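Long-range contacts in fiber KNOB domain (Avirulent turkey hemorrhagic enteritis virus, PDB 4D63), which forms the trimeric head of the viral fibre, binds sialic acid and so probably attaches the virus to sialylated receptors on host cells: residues Ile81-Val86 and Lys96-Arg101; Val131-Ile136 and Ile174-Val179. All blocks are in the same frame, centred on the assembly; numbering follows the deposited sequence.

Contact 1 of 2, residues Ile81-Val86 and Lys96-Arg101; sequences IDNIGV and KSIELR. With SIA (N-acetyl-alpha-neuraminic acid), chain B.
Asn83 and Lys96 meet through their CB atoms, 3.6 Å apart. Beyond CB the side chains part. The Asn83 amide turns over Ile98, its CG 3.7 Å from Ile98 CG1. The side chains cross at about a right angle, with the amide against the CG1-CD1 arm of the isoleucine. Asn83 CG sits between the backbone N and the carbonyl carbon, chi1 69°, which holds the amide close to its own main chain and brings ND2 near Lys96 O. That bond is weak, 3.5 Å from ND2 to O. The stronger partner of ND2 is Ser178 O. Lys96 runs the other way along the loop, its CE 3.1 Å from Ile84 O. The chain bends only at its last torsion, and NZ ends 4.2 Å from Val86 CG2. A water 2.7 Å from Asn83 O accepts from Lys96 N and bridges the two backbones. The loop after strand 75-80 leads at Val86 into the short hairpin of strands 86-87 and 93-94, and Lys96 follows just before strand 98-101, the outermost of the large sheet within the chain. The far side of the loop borders the sialic acid site. There the methyl C11 of the N-acetyl group lies 3.3 Å from Val86 CG1. Lys154, Glu125 and Asn155 of the second subunit bind the same sugar. Next to Asn83, Asp82 makes a salt bridge to Arg66 on strand 64-71.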
loop_
_atom_site.group_PDB
_atom_site.type_symbol
_atom_site.label_atom_id
_atom_site.label_comp_id
_atom_site.label_asym_id
_atom_site.label_seq_id
_atom_site.Cartn_x
_atom_site.Cartn_y
_atom_site.Cartn_z
ATOM N N ILE A 81 -10.045 -7.671 10.850
ATOM C CA ILE A 81 -11.446 -7.248 10.813
ATOM C C ILE A 81 -11.977 -6.483 12.038
ATOM O O ILE A 81 -13.140 -6.074 12.031
ATOM C CB ILE A 81 -12.420 -8.436 10.512
ATOM C CG1 ILE A 81 -12.434 -9.439 11.684
ATOM C CG2 ILE A 81 -12.064 -9.100 9.181
ATOM C CD1 ILE A 81 -13.456 -10.544 11.565
ATOM N N ASP A 82 -11.166 -6.276 13.072
ATOM C CA ASP A 82 -11.614 -5.502 14.243
ATOM C C ASP A 82 -11.912 -4.015 13.972
ATOM O O ASP A 82 -12.699 -3.411 14.700
ATOM C CB ASP A 82 -10.582 -5.600 15.370
ATOM C CG ASP A 82 -10.524 -6.998 15.983
ATOM O OD1 ASP A 82 -11.612 -7.590 16.157
ATOM O OD2 ASP A 82 -9.403 -7.505 16.269
ATOM N N ASN A 83 -11.293 -3.421 12.953
ATOM C CA ASN A 83 -11.377 -1.968 12.786
ATOM C C ASN A 83 -11.854 -1.575 11.394
ATOM O O ASN A 83 -11.340 -0.629 10.797
ATOM C CB ASN A 83 -10.018 -1.314 13.060
ATOM C CG ASN A 83 -8.987 -1.654 11.988
ATOM O OD1 ASN A 83 -9.037 -2.738 11.393
ATOM N ND2 ASN A 83 -8.067 -0.728 11.719
ATOM N N ILE A 84 -12.872 -2.262 10.892
ATOM C CA ILE A 84 -13.480 -1.833 9.644
ATOM C C ILE A 84 -14.250 -0.510 9.883
ATOM O O ILE A 84 -15.190 -0.460 10.665
ATOM C CB ILE A 84 -14.328 -2.962 8.994
ATOM C CG1 ILE A 84 -13.441 -4.195 8.752
ATOM C CG2 ILE A 84 -14.928 -2.485 7.669
ATOM C CD1 ILE A 84 -14.220 -5.424 8.379
ATOM N N GLY A 85 -13.808 0.577 9.252
ATOM C CA GLY A 85 -14.470 1.863 9.431
ATOM C C GLY A 85 -15.859 1.817 8.784
ATOM O O GLY A 85 -16.099 1.019 7.865
ATOM N N VAL A 86 -16.750 2.689 9.258
ATOM C CA VAL A 86 -18.161 2.724 8.829
ATOM C C VAL A 86 -18.593 4.156 8.627
ATOM O O VAL A 86 -18.148 5.061 9.361
ATOM C CB VAL A 86 -19.148 2.173 9.908
ATOM C CG1 VAL A 86 -19.149 0.669 9.962
ATOM C CG2 VAL A 86 -18.813 2.724 11.297
ATOM N N LYS A 96 -11.866 3.201 12.761
ATOM C CA LYS A 96 -11.723 2.459 13.961
ATOM C C LYS A 96 -10.245 2.145 14.053
ATOM O O LYS A 96 -9.547 2.117 13.051
ATOM C CB LYS A 96 -12.542 1.193 13.876
ATOM C CG LYS A 96 -14.043 1.416 13.752
ATOM C CD LYS A 96 -14.772 0.082 13.915
ATOM C CE LYS A 96 -16.251 0.138 13.525
ATOM N NZ LYS A 96 -17.103 0.770 14.573
ATOM N N SER A 97 -9.784 1.903 15.266
ATOM C CA SER A 97 -8.384 1.656 15.515
ATOM C C SER A 97 -8.168 0.247 15.991
ATOM O O SER A 97 -8.930 -0.209 16.829
ATOM C CB SER A 97 -7.921 2.593 16.613
ATOM O OG SER A 97 -7.956 3.910 16.134
ATOM N N ILE A 98 -7.127 -0.429 15.488
ATOM C CA ILE A 98 -6.511 -1.504 16.276
ATOM C C ILE A 98 -5.487 -0.865 17.227
ATOM O O ILE A 98 -4.502 -0.277 16.802
ATOM C CB ILE A 98 -5.805 -2.565 15.419
ATOM C CG1 ILE A 98 -6.829 -3.287 14.536
ATOM C CG2 ILE A 98 -5.068 -3.554 16.324
ATOM C CD1 ILE A 98 -6.191 -4.054 13.401
ATOM N N GLU A 99 -5.718 -0.992 18.513
ATOM C CA GLU A 99 -4.930 -0.285 19.498
ATOM C C GLU A 99 -3.903 -1.215 20.099
ATOM O O GLU A 99 -4.252 -2.237 20.659
ATOM C CB GLU A 99 -5.843 0.253 20.601
ATOM C CG GLU A 99 -6.935 1.169 20.070
ATOM C CD GLU A 99 -7.877 1.650 21.149
ATOM O OE1 GLU A 99 -8.215 0.831 22.030
ATOM O OE2 GLU A 99 -8.288 2.836 21.106
ATOM N N LEU A 100 -2.633 -0.859 19.960
ATOM C CA LEU A 100 -1.548 -1.648 20.505
ATOM C C LEU A 100 -0.753 -0.810 21.503
ATOM O O LEU A 100 -0.283 0.288 21.173
ATOM C CB LEU A 100 -0.655 -2.143 19.360
ATOM C CG LEU A 100 -1.361 -3.095 18.381
ATOM C CD1 LEU A 100 -0.536 -3.235 17.107
ATOM C CD2 LEU A 100 -1.617 -4.468 19.032
ATOM N N ARG A 101 -0.638 -1.308 22.727
ATOM C CA ARG A 101 0.029 -0.584 23.816
ATOM C C ARG A 101 1.463 -1.046 23.939
ATOM O O ARG A 101 1.826 -2.054 23.355
ATOM C CB ARG A 101 -0.702 -0.843 25.138
ATOM C CG ARG A 101 -2.174 -0.449 25.104
ATOM C CD ARG A 101 -2.802 -0.256 26.479
ATOM N NE ARG A 101 -3.375 1.094 26.586
ATOM C CZ ARG A 101 -2.837 2.114 27.268
ATOM N NH1 ARG A 101 -1.710 1.981 27.967
ATOM N NH2 ARG A 101 -3.438 3.290 27.261
HETATM C C1 SIA B . -25.702 -0.198 5.293
HETATM C C2 SIA B . -25.221 -1.316 6.211
HETATM C C3 SIA B . -24.233 -2.253 5.487
HETATM C C4 SIA B . -22.830 -1.647 5.353
HETATM C C5 SIA B . -22.344 -1.261 6.742
HETATM C C6 SIA B . -23.318 -0.222 7.320
HETATM C C7 SIA B . -22.978 0.242 8.737
HETATM C C8 SIA B . -24.133 0.997 9.423
HETATM C C9 SIA B . -24.623 0.308 10.701
HETATM C C10 SIA B . -19.979 -1.355 7.396
HETATM C C11 SIA B . -18.553 -0.933 7.117
HETATM N N5 SIA B . -20.953 -0.835 6.646
HETATM O O1A SIA B . -25.514 -0.320 4.059
HETATM O O1B SIA B . -26.292 0.799 5.784
HETATM O O2 SIA B . -26.375 -2.045 6.690
HETATM O O4 SIA B . -21.878 -2.556 4.753
HETATM O O6 SIA B . -24.611 -0.822 7.407
HETATM O O7 SIA B . -22.622 -0.926 9.500
HETATM O O8 SIA B . -23.762 2.332 9.781
HETATM O O9 SIA B . -25.908 0.830 11.068
HETATM O O10 SIA B . -20.217 -2.153 8.272
HETATM O O HOH W 1 -10.883 1.930 10.090
#

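Contact 2 of 2, residues Val131-Ile136 and Ile174-Val179; sequences VQLEVI and IKIKSV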
loop_
_atom_site.group_PDB
_atom_site.type_symbol
_atom_site.label_atom_id
_atom_site.label_comp_id
_atom_site.label_asym_id
_atom_site.label_seq_id
_atom_site.Cartn_x
_atom_site.Cartn_y
_atom_site.Cartn_z
ATOM N N VAL A 131 0.210 1.740 6.252
ATOM C CA VAL A 131 -1.027 1.944 6.997
ATOM C C VAL A 131 -1.033 3.351 7.601
ATOM O O VAL A 131 -0.007 4.027 7.587
ATOM C CB VAL A 131 -1.204 0.894 8.129
ATOM C CG1 VAL A 131 -1.162 -0.500 7.557
ATOM C CG2 VAL A 131 -0.147 1.057 9.199
ATOM N N GLN A 132 -2.195 3.771 8.106
ATOM C CA GLN A 132 -2.344 5.032 8.829
ATOM C C GLN A 132 -2.155 4.669 10.249
ATOM O O GLN A 132 -2.835 3.799 10.743
ATOM C CB GLN A 132 -3.744 5.627 8.731
ATOM C CG GLN A 132 -4.229 5.880 7.351
ATOM C CD GLN A 132 -5.737 6.042 7.278
ATOM O OE1 GLN A 132 -6.502 5.064 7.141
ATOM N NE2 GLN A 132 -6.172 7.293 7.320
ATOM N N LEU A 133 -1.213 5.328 10.898
ATOM C CA LEU A 133 -0.967 5.151 12.313
ATOM C C LEU A 133 -1.250 6.418 13.052
ATOM O O LEU A 133 -1.065 7.489 12.524
ATOM C CB LEU A 133 0.495 4.903 12.576
ATOM C CG LEU A 133 1.023 3.570 12.144
ATOM C CD1 LEU A 133 2.454 3.538 12.653
ATOM C CD2 LEU A 133 0.137 2.455 12.709
ATOM N N GLU A 134 -1.631 6.274 14.302
ATOM C CA GLU A 134 -1.559 7.368 15.214
ATOM C C GLU A 134 -0.731 6.845 16.361
ATOM O O GLU A 134 -1.020 5.794 16.913
ATOM C CB GLU A 134 -2.949 7.811 15.665
ATOM C CG GLU A 134 -2.897 9.052 16.522
ATOM C CD GLU A 134 -4.254 9.622 16.852
ATOM O OE1 GLU A 134 -5.290 8.977 16.557
ATOM O OE2 GLU A 134 -4.269 10.731 17.415
ATOM N N VAL A 135 0.333 7.573 16.673
ATOM C CA VAL A 135 1.324 7.173 17.652
ATOM C C VAL A 135 1.131 8.108 18.836
ATOM O O VAL A 135 1.317 9.311 18.693
ATOM C CB VAL A 135 2.712 7.338 17.041
ATOM C CG1 VAL A 135 3.781 7.179 18.096
ATOM C CG2 VAL A 135 2.910 6.318 15.922
ATOM N N ILE A 136 0.683 7.565 19.970
ATOM C CA ILE A 136 0.393 8.361 21.169
ATOM C C ILE A 136 1.613 8.300 22.103
ATOM O O ILE A 136 2.010 7.201 22.517
ATOM C CB ILE A 136 -0.800 7.811 22.008
ATOM C CG1 ILE A 136 -1.971 7.303 21.177
ATOM C CG2 ILE A 136 -1.287 8.857 23.002
ATOM C CD1 ILE A 136 -2.554 8.334 20.281
ATOM N N ILE A 174 0.152 2.712 19.877
ATOM C CA ILE A 174 0.056 2.879 18.453
ATOM C C ILE A 174 -1.346 2.429 18.075
ATOM O O ILE A 174 -1.754 1.306 18.426
ATOM C CB ILE A 174 1.125 2.010 17.740
ATOM C CG1 ILE A 174 2.523 2.509 18.134
ATOM C CG2 ILE A 174 0.981 2.063 16.242
ATOM C CD1 ILE A 174 3.669 1.671 17.624
ATOM N N LYS A 175 -2.070 3.292 17.369
ATOM C CA LYS A 175 -3.352 2.932 16.756
ATOM C C LYS A 175 -3.220 2.755 15.239
ATOM O O LYS A 175 -2.754 3.660 14.529
ATOM C CB LYS A 175 -4.367 4.028 16.995
ATOM C CG LYS A 175 -4.677 4.332 18.450
ATOM C CD LYS A 175 -5.837 5.321 18.534
ATOM C CE LYS A 175 -6.130 5.708 19.977
ATOM N NZ LYS A 175 -7.557 5.501 20.319
ATOM N N ILE A 176 -3.581 1.582 14.742
ATOM C CA ILE A 176 -3.656 1.351 13.311
ATOM C C ILE A 176 -5.069 1.684 12.898
ATOM O O ILE A 176 -6.002 1.003 13.294
ATOM C CB ILE A 176 -3.314 -0.101 12.945
ATOM C CG1 ILE A 176 -1.896 -0.429 13.408
ATOM C CG2 ILE A 176 -3.461 -0.333 11.434
ATOM C CD1 ILE A 176 -1.576 -1.888 13.299
ATOM N N LYS A 177 -5.209 2.736 12.088
ATOM C CA LYS A 177 -6.510 3.291 11.688
ATOM C C LYS A 177 -6.989 2.821 10.317
ATOM O O LYS A 177 -8.076 3.189 9.886
ATOM C CB LYS A 177 -6.390 4.808 11.618
ATOM C CG LYS A 177 -5.868 5.405 12.887
ATOM C CD LYS A 177 -6.931 5.407 13.949
ATOM C CE LYS A 177 -6.900 6.702 14.744
ATOM N NZ LYS A 177 -6.968 7.904 13.863
ATOM N N SER A 178 -6.119 2.074 9.642
ATOM C CA SER A 178 -6.329 1.499 8.326
ATOM C C SER A 178 -6.905 0.093 8.423
ATOM O O SER A 178 -6.567 -0.635 9.341
ATOM C CB SER A 178 -4.949 1.301 7.658
ATOM O OG SER A 178 -4.621 2.385 6.845
ATOM N N VAL A 179 -7.680 -0.310 7.415
ATOM C CA VAL A 179 -8.082 -1.701 7.248
ATOM C C VAL A 179 -6.967 -2.462 6.514
ATOM O O VAL A 179 -6.655 -2.178 5.335
ATOM C CB VAL A 179 -9.402 -1.830 6.449
ATOM C CG1 VAL A 179 -9.812 -3.301 6.353
ATOM C CG2 VAL A 179 -10.493 -1.024 7.115
#
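Chi1 near -57° sets Gln132 CG beside its backbone N, and the chain then extends so that OE1 comes to Ser178. The Ser178 hydroxyl donates to Gln132 OE1 at 3.3 Å, in the carbonyl plane and on a lone pair. The same OG accepts from Gln132 N at 3.1 Å, so one hydroxyl links both the main chain and the side chain of the glutamine. Glu134 has CG anti to its backbone N, chi1 -174°, and reaches out extended. Lys177 folds back through several bends to meet it. Their salt bridge is long, 3.4 Å from OE1 to NZ, and its hydrogen bond is weak. Glu134 OE2 is held by Ser142. Strands 129-137 and 171-176 are antiparallel neighbours in the large sheet of the fibre head. Glu134 and Lys175 form a hydrogen-bonded pair, with Lys175 N to Glu134 O at 2.8 Å and a second bond from Glu134 N to Lys175 O. Lys177 N adds a nearly straight bond to Gln132 O at 2.9 Å, past the end of the strand. On the other face Leu133 packs against both Ile174 and Ile176. Its CD2 is 3.6 Å from Ile176 CG1, with the two side chains side by side and pointing the same way. CD2 also touches Ile174 CG2 at 3.7 Å. The Gln132 amide reaches the trimer interface, where NE2 bonds Gln163 of the second subunit.

From the N terminus, the chain leaves strand 75-80 through 81-86, makes the short hairpin of strands 86-87 and 93-94, and returns at 96-101. Contact 1 closes this small loop. The chain then forms strand 113-120, reaches 131-136, builds strands 142-154 and 157-163, and comes back at 174-179, where contact 2 closes a much longer loop. The two loops follow in series and do not nest or cross. They join at strand 171-176: Leu100 pairs with Ile174 through the backbone, and the Asn83 side chain reaches the backbone of 174-179. Contact 1 ties the sialic acid loop to strand 98-101, contact 2 ties the next strand, 171-176, to 129-137, and both reach the second subunit.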